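Local coordinates for DUF72 domain-containing protein (Thermotoga maritima, PDB 1VPQ) that is of unknown function but belongs to the DUF72 family and has a TIM-barrel-like fold, at residues E142-R145 / E146-P149. Residues are numbered along the deposited sequence; the frame is centred on the assembly and turned at random.
Sequences EKLR and ESYP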
ATOM      1  N   GLU A 142       9.264  16.497   6.186  1.00 30.58           N
ATOM      2  CA  GLU A 142      10.134  17.296   5.313  1.00 30.80           C
ATOM      3  C   GLU A 142      11.522  16.649   5.141  1.00 30.72           C
ATOM      4  O   GLU A 142      12.098  16.703   4.056  1.00 30.66           O
ATOM      5  CB  GLU A 142      10.256  18.730   5.843  1.00 30.87           C
ATOM      6  CG  GLU A 142      11.372  19.569   5.230  1.00 31.45           C
ATOM      7  CD  GLU A 142      11.221  19.779   3.740  1.00 32.42           C
ATOM      8  OE1 GLU A 142      10.240  19.287   3.155  1.00 34.31           O
ATOM      9  OE2 GLU A 142      12.088  20.451   3.148  1.00 32.78           O
ATOM     10  N   LYS A 143      12.048  16.034   6.197  1.00 30.52           N
ATOM     11  CA  LYS A 143      13.344  15.352   6.107  1.00 30.62           C
ATOM     12  C   LYS A 143      13.260  14.128   5.196  1.00 30.37           C
ATOM     13  O   LYS A 143      14.169  13.868   4.402  1.00 30.04           O
ATOM     14  CB  LYS A 143      13.874  14.985   7.498  1.00 30.45           C
ATOM     15  CG  LYS A 143      14.223  16.218   8.342  1.00 31.08           C
ATOM     16  CD  LYS A 143      14.624  15.847   9.758  1.00 32.21           C
ATOM     17  CE  LYS A 143      15.118  17.060  10.539  1.00 32.88           C
ATOM     18  NZ  LYS A 143      15.706  16.662  11.863  1.00 33.49           N
ATOM     19  N   LEU A 144      12.148  13.408   5.300  1.00 30.33           N
ATOM     20  CA  LEU A 144      11.859  12.263   4.430  1.00 30.29           C
ATOM     21  C   LEU A 144      11.730  12.651   2.956  1.00 29.98           C
ATOM     22  O   LEU A 144      12.260  11.980   2.075  1.00 29.74           O
ATOM     23  CB  LEU A 144      10.570  11.577   4.875  1.00 30.42           C
ATOM     24  CG  LEU A 144      10.075  10.427   3.995  1.00 31.24           C
ATOM     25  CD1 LEU A 144      11.128   9.326   3.886  1.00 32.42           C
ATOM     26  CD2 LEU A 144       8.791   9.883   4.566  1.00 31.99           C
ATOM     27  N   ARG A 145      10.998  13.724   2.697  1.00 29.61           N
ATOM     28  CA  ARG A 145      10.814  14.208   1.341  1.00 29.63           C
ATOM     29  C   ARG A 145      12.174  14.501   0.687  1.00 29.31           C
ATOM     30  O   ARG A 145      12.480  13.992  -0.393  1.00 28.99           O
ATOM     31  CB  ARG A 145       9.927  15.461   1.349  1.00 29.74           C
ATOM     32  CG  ARG A 145       9.897  16.232   0.029  1.00 30.14           C
ATOM     33  CD  ARG A 145       9.021  15.553  -0.999  1.00 30.60           C
ATOM     34  NE  ARG A 145       9.660  14.429  -1.668  1.00 30.65           N
ATOM     35  CZ  ARG A 145       9.045  13.632  -2.538  1.00 30.86           C
ATOM     36  NH1 ARG A 145       7.767  13.830  -2.851  1.00 31.61           N
ATOM     37  NH2 ARG A 145       9.704  12.633  -3.101  1.00 29.64           N
ATOM     38  N   GLU A 146      12.995  15.304   1.348  1.00 29.06           N
ATOM     39  CA  GLU A 146      14.313  15.632   0.800  1.00 29.04           C
ATOM     40  C   GLU A 146      15.337  14.471   0.768  1.00 28.48           C
ATOM     41  O   GLU A 146      16.318  14.549   0.034  1.00 28.21           O
ATOM     42  CB  GLU A 146      14.886  16.885   1.474  1.00 29.45           C
ATOM     43  CG  GLU A 146      15.144  16.797   2.971  1.00 30.82           C
ATOM     44  CD  GLU A 146      15.316  18.180   3.612  1.00 32.63           C
ATOM     45  OE1 GLU A 146      14.664  19.146   3.159  1.00 34.14           O
ATOM     46  OE2 GLU A 146      16.108  18.304   4.569  1.00 34.30           O
ATOM     47  N   SER A 147      15.093  13.393   1.519  1.00 27.97           N
ATOM     48  CA  SER A 147      15.943  12.197   1.456  1.00 27.58           C
ATOM     49  C   SER A 147      15.657  11.294   0.253  1.00 27.80           C
ATOM     50  O   SER A 147      16.486  10.457  -0.102  1.00 27.84           O
ATOM     51  CB  SER A 147      15.793  11.363   2.734  1.00 27.64           C
ATOM     52  OG  SER A 147      14.605  10.595   2.730  1.00 25.88           O
ATOM     53  N   TYR A 148      14.485  11.451  -0.358  1.00 27.96           N
ATOM     54  CA  TYR A 148      14.006  10.529  -1.389  1.00 28.20           C
ATOM     55  C   TYR A 148      13.352  11.282  -2.548  1.00 28.40           C
ATOM     56  O   TYR A 148      12.238  11.767  -2.391  1.00 28.59           O
ATOM     57  CB  TYR A 148      12.988   9.558  -0.784  1.00 28.07           C
ATOM     58  CG  TYR A 148      12.631   8.417  -1.710  1.00 28.40           C
ATOM     59  CD1 TYR A 148      13.545   7.403  -1.981  1.00 28.21           C
ATOM     60  CD2 TYR A 148      11.382   8.353  -2.322  1.00 28.40           C
ATOM     61  CE1 TYR A 148      13.222   6.356  -2.824  1.00 28.22           C
ATOM     62  CE2 TYR A 148      11.055   7.312  -3.171  1.00 28.53           C
ATOM     63  CZ  TYR A 148      11.977   6.320  -3.412  1.00 28.30           C
ATOM     64  OH  TYR A 148      11.645   5.298  -4.252  1.00 29.13           O
ATOM     65  N   PRO A 149      14.026  11.359  -3.718  1.00 28.53           N
ATOM     66  CA  PRO A 149      13.546  12.164  -4.854  1.00 28.88           C
ATOM     67  C   PRO A 149      12.589  11.483  -5.850  1.00 28.86           C
ATOM     68  O   PRO A 149      12.390  12.015  -6.940  1.00 29.15           O
ATOM     69  CB  PRO A 149      14.846  12.505  -5.583  1.00 28.68           C
ATOM     70  CG  PRO A 149      15.661  11.272  -5.415  1.00 28.81           C
ATOM     71  CD  PRO A 149      15.308  10.707  -4.043  1.00 28.49           C
TER
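Where helix 135-147 runs out, Glu146 N still makes a nearly straight alpha-helical bond to Glu142 O, whereas Ser147 N divides itself weakly between Lys143 O and Leu144 O, and Tyr148 N reaches Arg145 O (3.2 Å), a tightening of the last turn from i-4 to i-3 spacing. Serine suits this ending because its short side chain can fold back on the helix: with chi1 at 78°, Ser147 OG lies between its own N and carbonyl carbon and donates to Leu144 O at 2.8 Å. That carbonyl thus receives a short hydroxyl bond, with the weak Ser147 amide bond beside it. Arg145 follows the chain beyond the helix. Its CG is anti to the backbone N, and bends at chi2 and chi3 carry the guanidinium along the C-terminal end, where Arg145 NH2 meets Tyr148 O edge-on at 2.8 Å and 165°, the donor lying in the carbonyl plane. The same NH2 also bonds Tyr150 O, while NH1 bonds His173 O; a long, multiply donating cation can satisfy all three carbonyls, and its positive charge would probably interact favourably with the helix dipole. On the more exposed side, where charged chains can meet solvent, Glu142 OE2 and Glu146 OE1 approach to 2.9 Å with their carboxylate planes 71° apart, a like-charge approach that may favour proton uptake by one of them. Leu144, branched and aliphatic, suits buried packing on Leu152, and Tyr148 combines an apolar ring for helix 101-116 with a hydroxyl bonded to Thr123 of strand 120-126. These contacts lie at the helix C-terminus and outgoing turn of a beta-alpha-beta crossover, strand 120-126, helix 135-147, strand 152-155, the repeating connection of a TIM-barrel-like fold.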